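Local coordinates for Ton_1535 (Thermococcus onnurineus, PDB 3ZPJ), which is of unknown function and folds as an all-helical alpha-solenoid interrupted by a left-handed helical turn, at residues E31-L36 with Y77-S82; T83-I86 with D92-D95; E337-P342 with E346-E351. All coordinates share one frame; numbering follows the deposited sequence.

Overall arrangement
Contacts 1 and 2 lie near the N-terminal end of the solenoid, contact 3 at the C-terminal end. Contact 1 pairs helix 29-45 with helix 70-86. Contact 2 pairs the end of helix 70-86 with helix 90-104. They share helix 70-86; their centres are about 11 Å apart, and Ala81 O meets Ala93 CB at 3.3 Å. Contact 3 joins the turn after helix 332-338 and the first residue of helix 342-351 to the body of that helix. Its centre is about 61 and 56 Å from those of contacts 1 and 2. In series along the chain, contacts 1 and 2 pack near-neighbour helices, consistent with an elongated molecule, and contact 3 is its closing turn.

Contact 1 of 3, residues E31-L36 with Y77-S82; sequences EQVQVL and YSIIAS
Val33, whose CG1 meets Ile79 and Ile80, gives its carbonyl oxygen to a hydrogen bond with Thr37 OG1. The same hydroxyl is bonded weakly to the carbonyl oxygen of Gln34, the other residue of 31-36 that touches Ile79. The side chains make the contact, and it is apolar or nearly so. Val33 holds CG1 anti to the backbone N (chi1 175°). This turns the methyl toward helix 70-86, where it meets two branches. It lies 4.0 Å from Ile79 CG2, with the side chains crossing obliquely. It is also 4.1 Å from Ile80 CG1, and here the crossing is close to a right angle.

The two segments run nearly parallel, with a 7° angle between axes that come within 9.7 Å. Helix 53-66 comes between them in sequence, and its Ile63 packs on Val33. Parallel neighbours with a returning helix between them are the stacking of an alpha-solenoid.

Gln34 starts away from Ile79 but bends at chi2 (-80°), so the end of its chain comes back. The flat amide then covers the Ile79 CD1 methyl with one face. CD1 sits almost squarely against it, 3.6 Å from both Gln34 CD and Gln34 NE2, and 4.0 Å from Gln34 OE1. Replacing Gln34 by alanine removes the amide, and the Ile79 methyl is likely to lose its cover on that side.

Farther out, His123 of helix 110-126 touches Ile79, and its ND1 is hydrogen-bonded to Ser82 OG. Ile80 packs on Phe96 of helix 90-104.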
# COMPACT_ATOMS: atom_id res chain seq x y z
N GLU A 31 -26.81 -0.34 1.02
CA GLU A 31 -26.50 -1.47 1.87
C GLU A 31 -26.87 -2.80 1.19
O GLU A 31 -26.13 -3.77 1.26
CB GLU A 31 -27.19 -1.32 3.23
CG GLU A 31 -26.68 -2.28 4.29
CD GLU A 31 -25.25 -1.99 4.69
OE1 GLU A 31 -24.75 -0.88 4.40
OE2 GLU A 31 -24.62 -2.88 5.31
N GLN A 32 -28.01 -2.83 0.51
CA GLN A 32 -28.39 -4.01 -0.27
C GLN A 32 -27.33 -4.34 -1.32
O GLN A 32 -27.08 -5.51 -1.60
CB GLN A 32 -29.75 -3.81 -0.94
CG GLN A 32 -30.90 -3.70 0.03
CD GLN A 32 -32.22 -3.53 -0.67
OE1 GLN A 32 -32.26 -3.19 -1.85
NE2 GLN A 32 -33.32 -3.77 0.04
N VAL A 33 -26.71 -3.32 -1.90
CA VAL A 33 -25.78 -3.50 -2.98
C VAL A 33 -24.43 -3.99 -2.46
O VAL A 33 -23.81 -4.87 -3.06
CB VAL A 33 -25.61 -2.19 -3.80
CG1 VAL A 33 -24.55 -2.35 -4.86
CG2 VAL A 33 -26.91 -1.83 -4.43
N GLN A 34 -24.00 -3.39 -1.35
CA GLN A 34 -22.88 -3.87 -0.54
C GLN A 34 -23.01 -5.36 -0.24
O GLN A 34 -22.08 -6.13 -0.42
CB GLN A 34 -22.83 -3.14 0.81
CG GLN A 34 -22.46 -1.68 0.74
CD GLN A 34 -20.97 -1.48 0.61
OE1 GLN A 34 -20.24 -2.40 0.22
NE2 GLN A 34 -20.50 -0.27 0.94
N VAL A 35 -24.17 -5.75 0.26
CA VAL A 35 -24.35 -7.13 0.65
C VAL A 35 -24.29 -8.01 -0.59
O VAL A 35 -23.53 -8.99 -0.63
CB VAL A 35 -25.67 -7.33 1.40
CG1 VAL A 35 -25.95 -8.81 1.61
CG2 VAL A 35 -25.60 -6.61 2.73
N LEU A 36 -25.07 -7.65 -1.60
CA LEU A 36 -25.15 -8.46 -2.81
C LEU A 36 -23.76 -8.69 -3.38
O LEU A 36 -23.38 -9.82 -3.66
CB LEU A 36 -26.08 -7.82 -3.84
CG LEU A 36 -27.57 -7.83 -3.48
CD1 LEU A 36 -28.35 -6.86 -4.35
CD2 LEU A 36 -28.15 -9.22 -3.60
N TYR A 77 -23.04 2.38 -8.22
CA TYR A 77 -22.31 2.07 -9.45
C TYR A 77 -20.83 1.79 -9.17
O TYR A 77 -20.22 0.94 -9.82
CB TYR A 77 -22.44 3.23 -10.43
CG TYR A 77 -23.76 3.32 -11.17
CD1 TYR A 77 -24.54 2.19 -11.38
CD2 TYR A 77 -24.21 4.53 -11.67
CE1 TYR A 77 -25.75 2.27 -12.06
CE2 TYR A 77 -25.42 4.63 -12.35
CZ TYR A 77 -26.18 3.50 -12.55
OH TYR A 77 -27.37 3.60 -13.23
N SER A 78 -20.25 2.51 -8.21
CA SER A 78 -18.85 2.31 -7.83
C SER A 78 -18.64 0.95 -7.20
O SER A 78 -17.68 0.24 -7.53
CB SER A 78 -18.38 3.37 -6.85
OG SER A 78 -18.34 4.63 -7.47
N ILE A 79 -19.53 0.60 -6.29
CA ILE A 79 -19.52 -0.71 -5.65
C ILE A 79 -19.59 -1.83 -6.68
O ILE A 79 -18.79 -2.77 -6.68
CB ILE A 79 -20.64 -0.82 -4.62
CG1 ILE A 79 -20.46 0.31 -3.59
CG2 ILE A 79 -20.65 -2.20 -3.94
CD1 ILE A 79 -21.45 0.28 -2.44
N ILE A 80 -20.54 -1.71 -7.60
CA ILE A 80 -20.67 -2.67 -8.68
C ILE A 80 -19.41 -2.70 -9.55
O ILE A 80 -18.94 -3.77 -9.95
CB ILE A 80 -21.90 -2.32 -9.54
CG1 ILE A 80 -23.18 -2.57 -8.71
CG2 ILE A 80 -21.89 -3.08 -10.85
CD1 ILE A 80 -24.44 -1.98 -9.31
N ALA A 81 -18.86 -1.52 -9.80
CA ALA A 81 -17.69 -1.37 -10.67
C ALA A 81 -16.44 -2.07 -10.15
O ALA A 81 -15.75 -2.73 -10.90
CB ALA A 81 -17.39 0.10 -10.91
N SER A 82 -16.14 -1.89 -8.86
CA SER A 82 -14.94 -2.51 -8.31
C SER A 82 -15.08 -4.03 -8.19
O SER A 82 -14.10 -4.74 -8.39
CB SER A 82 -14.48 -1.86 -6.99
OG SER A 82 -15.44 -2.00 -5.96

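Contact 2 of 3, residues T83-I86 with D92-D95; sequences TLAI and DAMD
Ala85 CB and Ala93 CB meet methyl to methyl at 3.7 Å. The Ala93 methyl also rests 3.8 Å from the backbone N of Ala85, and Leu84 CB lies 4.1 Å from Ala93 CB. The small Ala93 lets the backbones come close; its CA is 5.3 Å from the CA of Leu84.

Leu84 carries the rest of the contact. Its CG is anti to the carbonyl carbon (chi1 -67°) and its CD1 is extended (chi2 174°). The branch therefore projects across to helix 90-104. There CD1 lies 3.7 Å from Asp92 CB and equally far from Asp92 O. It is also 3.9 Å from the backbone N of Ala93. The side chains of Leu84 and Asp92 cross at about a right angle. Asp92 offers its methylene, not its acid group: Asp92 CG is 5.0 Å from Leu84 CD1. Every contact here is van der Waals, and the partly exposed Asp92 borders the buried Leu84 and Ala93.

The next shell covers these residues. Tyr129, in the loop after helix 110-126, touches both Ala85 and Ala93 and so spans the join, while Ala127 adds to the cover over Ala85. Met57 of helix 53-66 packs on Leu84.

Only a short loop separates helix 70-86 from helix 90-104. The close alanine and leucine packing beside that loop belongs to a tight helical hairpin, the kind of element from which alpha-solenoids are built.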
# COMPACT_ATOMS: atom_id res chain seq x y z
N THR A 83 -16.29 -4.53 -7.93
CA THR A 83 -16.46 -5.98 -7.84
C THR A 83 -16.31 -6.66 -9.21
O THR A 83 -15.77 -7.78 -9.31
CB THR A 83 -17.77 -6.40 -7.12
OG1 THR A 83 -18.88 -6.29 -8.02
CG2 THR A 83 -18.03 -5.52 -5.92
N LEU A 84 -16.78 -6.00 -10.27
CA LEU A 84 -16.57 -6.51 -11.63
C LEU A 84 -15.09 -6.53 -11.93
O LEU A 84 -14.58 -7.47 -12.53
CB LEU A 84 -17.26 -5.63 -12.67
CG LEU A 84 -18.78 -5.62 -12.66
CD1 LEU A 84 -19.28 -4.59 -13.66
CD2 LEU A 84 -19.33 -7.01 -12.97
N ALA A 85 -14.40 -5.48 -11.50
CA ALA A 85 -12.97 -5.35 -11.75
C ALA A 85 -12.18 -6.42 -11.00
O ALA A 85 -11.23 -6.99 -11.54
CB ALA A 85 -12.50 -3.96 -11.37
N ILE A 86 -12.56 -6.68 -9.75
CA ILE A 86 -12.06 -7.83 -9.01
C ILE A 86 -12.14 -9.08 -9.90
O ILE A 86 -11.13 -9.73 -10.15
CB ILE A 86 -12.89 -8.10 -7.73
CG1 ILE A 86 -12.88 -6.90 -6.78
CG2 ILE A 86 -12.38 -9.31 -6.99
CD1 ILE A 86 -11.54 -6.57 -6.23
N ASP A 92 -16.62 -3.99 -18.43
CA ASP A 92 -17.84 -3.72 -17.69
C ASP A 92 -17.58 -2.85 -16.49
O ASP A 92 -18.38 -1.98 -16.16
CB ASP A 92 -18.49 -5.03 -17.28
CG ASP A 92 -18.80 -5.92 -18.48
OD1 ASP A 92 -19.84 -5.69 -19.14
OD2 ASP A 92 -18.00 -6.83 -18.76
N ALA A 93 -16.45 -3.07 -15.82
CA ALA A 93 -16.07 -2.25 -14.68
C ALA A 93 -15.94 -0.79 -15.08
O ALA A 93 -16.41 0.10 -14.37
CB ALA A 93 -14.76 -2.75 -14.06
N MET A 94 -15.29 -0.53 -16.22
CA MET A 94 -15.01 0.84 -16.63
C MET A 94 -16.30 1.47 -17.11
O MET A 94 -16.49 2.68 -16.99
CB MET A 94 -13.90 0.92 -17.70
CG MET A 94 -12.44 0.79 -17.16
SD MET A 94 -11.93 1.92 -15.82
CE MET A 94 -10.18 1.62 -15.74
N ASP A 95 -17.19 0.65 -17.64
CA ASP A 95 -18.53 1.13 -17.96
C ASP A 95 -19.19 1.65 -16.69
O ASP A 95 -19.69 2.78 -16.65
CB ASP A 95 -19.36 0.01 -18.61
CG ASP A 95 -20.81 0.42 -18.88
OD1 ASP A 95 -21.17 1.61 -18.74
OD2 ASP A 95 -21.60 -0.48 -19.25

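Contact 3 of 3, residues E337-P342 with E346-E351; sequences ESIPDP and EEALNE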
# COMPACT_ATOMS: atom_id res chain seq x y z
N GLU A 337 40.91 4.00 0.00
CA GLU A 337 41.85 3.75 -1.09
C GLU A 337 41.21 2.88 -2.17
O GLU A 337 41.53 3.00 -3.36
CB GLU A 337 43.11 3.03 -0.59
CG GLU A 337 43.94 3.78 0.45
CD GLU A 337 45.22 3.04 0.83
OE1 GLU A 337 45.46 1.93 0.30
OE2 GLU A 337 46.00 3.57 1.65
N SER A 338 40.31 2.00 -1.73
CA SER A 338 39.63 1.05 -2.60
C SER A 338 38.62 1.70 -3.55
O SER A 338 38.26 1.11 -4.56
CB SER A 338 38.91 0.00 -1.74
OG SER A 338 38.02 -0.78 -2.51
N ILE A 339 38.15 2.90 -3.21
CA ILE A 339 37.13 3.56 -4.02
C ILE A 339 37.70 3.88 -5.40
O ILE A 339 38.66 4.64 -5.52
CB ILE A 339 36.61 4.84 -3.37
CG1 ILE A 339 36.13 4.56 -1.94
CG2 ILE A 339 35.49 5.45 -4.21
CD1 ILE A 339 35.70 5.79 -1.18
N PRO A 340 37.11 3.28 -6.45
CA PRO A 340 37.57 3.45 -7.84
C PRO A 340 37.37 4.87 -8.37
O PRO A 340 38.18 5.36 -9.14
CB PRO A 340 36.71 2.47 -8.63
CG PRO A 340 36.21 1.49 -7.61
CD PRO A 340 36.04 2.28 -6.35
N ASP A 341 36.30 5.53 -7.97
CA ASP A 341 36.11 6.91 -8.37
C ASP A 341 36.92 7.82 -7.46
O ASP A 341 36.59 7.96 -6.28
CB ASP A 341 34.63 7.29 -8.31
CG ASP A 341 34.32 8.54 -9.08
OD1 ASP A 341 35.24 9.38 -9.27
OD2 ASP A 341 33.16 8.69 -9.51
N PRO A 342 37.99 8.43 -8.00
CA PRO A 342 38.84 9.26 -7.14
C PRO A 342 38.08 10.49 -6.64
O PRO A 342 38.29 10.90 -5.50
CB PRO A 342 40.02 9.64 -8.04
CG PRO A 342 39.50 9.53 -9.42
CD PRO A 342 38.44 8.45 -9.40
N GLU A 346 37.62 11.34 -2.68
CA GLU A 346 37.99 12.60 -2.05
C GLU A 346 36.87 13.13 -1.16
O GLU A 346 37.11 13.62 -0.06
CB GLU A 346 38.36 13.65 -3.10
CG GLU A 346 39.61 13.30 -3.89
CD GLU A 346 40.80 13.04 -2.98
OE1 GLU A 346 41.21 13.97 -2.27
OE2 GLU A 346 41.31 11.90 -2.99
N GLU A 347 35.64 13.02 -1.65
CA GLU A 347 34.47 13.44 -0.89
C GLU A 347 34.35 12.67 0.42
O GLU A 347 34.02 13.24 1.46
CB GLU A 347 33.22 13.24 -1.72
CG GLU A 347 33.30 13.94 -3.06
CD GLU A 347 32.10 13.65 -3.91
OE1 GLU A 347 31.27 12.81 -3.49
OE2 GLU A 347 32.00 14.25 -5.00
N ALA A 348 34.62 11.37 0.36
CA ALA A 348 34.64 10.54 1.55
C ALA A 348 35.75 10.99 2.47
O ALA A 348 35.67 10.83 3.68
CB ALA A 348 34.84 9.09 1.16
N LEU A 349 36.80 11.56 1.88
CA LEU A 349 37.99 11.93 2.64
C LEU A 349 37.78 13.27 3.35
O LEU A 349 38.45 13.58 4.34
CB LEU A 349 39.21 11.95 1.72
CG LEU A 349 40.44 11.16 2.17
CD1 LEU A 349 40.10 10.15 3.25
CD2 LEU A 349 41.13 10.48 0.99
N ASN A 350 36.84 14.06 2.83
CA ASN A 350 36.45 15.32 3.46
C ASN A 350 35.41 15.08 4.54
O ASN A 350 35.52 15.60 5.65
CB ASN A 350 35.89 16.29 2.42
CG ASN A 350 36.92 16.71 1.40
OD1 ASN A 350 38.11 16.85 1.70
ND2 ASN A 350 36.47 16.92 0.17
N GLU A 351 34.40 14.29 4.21
CA GLU A 351 33.33 13.98 5.15
C GLU A 351 33.86 13.27 6.40
O GLU A 351 33.27 13.40 7.47
CB GLU A 351 32.24 13.17 4.45
CG GLU A 351 31.59 13.93 3.31
CD GLU A 351 30.52 13.14 2.60
OE1 GLU A 351 30.05 12.13 3.17
OE2 GLU A 351 30.14 13.52 1.47
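Glu346 N donates to Pro342 O at 2.9 Å, the first-turn backbone bond of helix 342-351. With helix 332-338 that helix probably makes the last helical hairpin of the alpha-solenoid, at its C-terminal end. The bond is bent, with an angle of 133° at the hydrogen, and the donor is tilted out of the carbonyl plane.

The Glu346 side chain stays beside the same carbonyl. Its CB is 3.7 Å from Pro342 O. CG comes closer, to 3.2 Å of Pro342 O, because it stands beside the backbone N (chi1 -66°). The chain then bends at chi2 (-54°) and passes the oxygen instead of extending straight out. CD is 4.2 Å from Pro342 O. At the tip, OE2 is 4.1 Å from Pro342 O; two acceptor oxygens have nothing to share. The carbonyl thus has the N-H as its polar partner in the segment and aliphatic carbons packed beside it. Both residues are on the exposed side of the turn.

Proline suits the first position of the helix, where no N-H is needed for the helical bonding. Just before it, Asp341 is the N-cap. Its OD1 makes a weak hydrogen bond with the backbone N of Lys343, and its own backbone N is hydrogen-bonded to Ser313 OG of helix 309-325.

The second point of contact is buried and apolar. Ile339 follows the end of helix 332-338 and points toward helix 342-351. Ile344 and Arg345 of that helix touch its side chain, and Ile336 packs on Ala348 from the preceding helix. The CD1 methyl of Ile339 reaches the methyl CB of Ala348 at 4.1 Å.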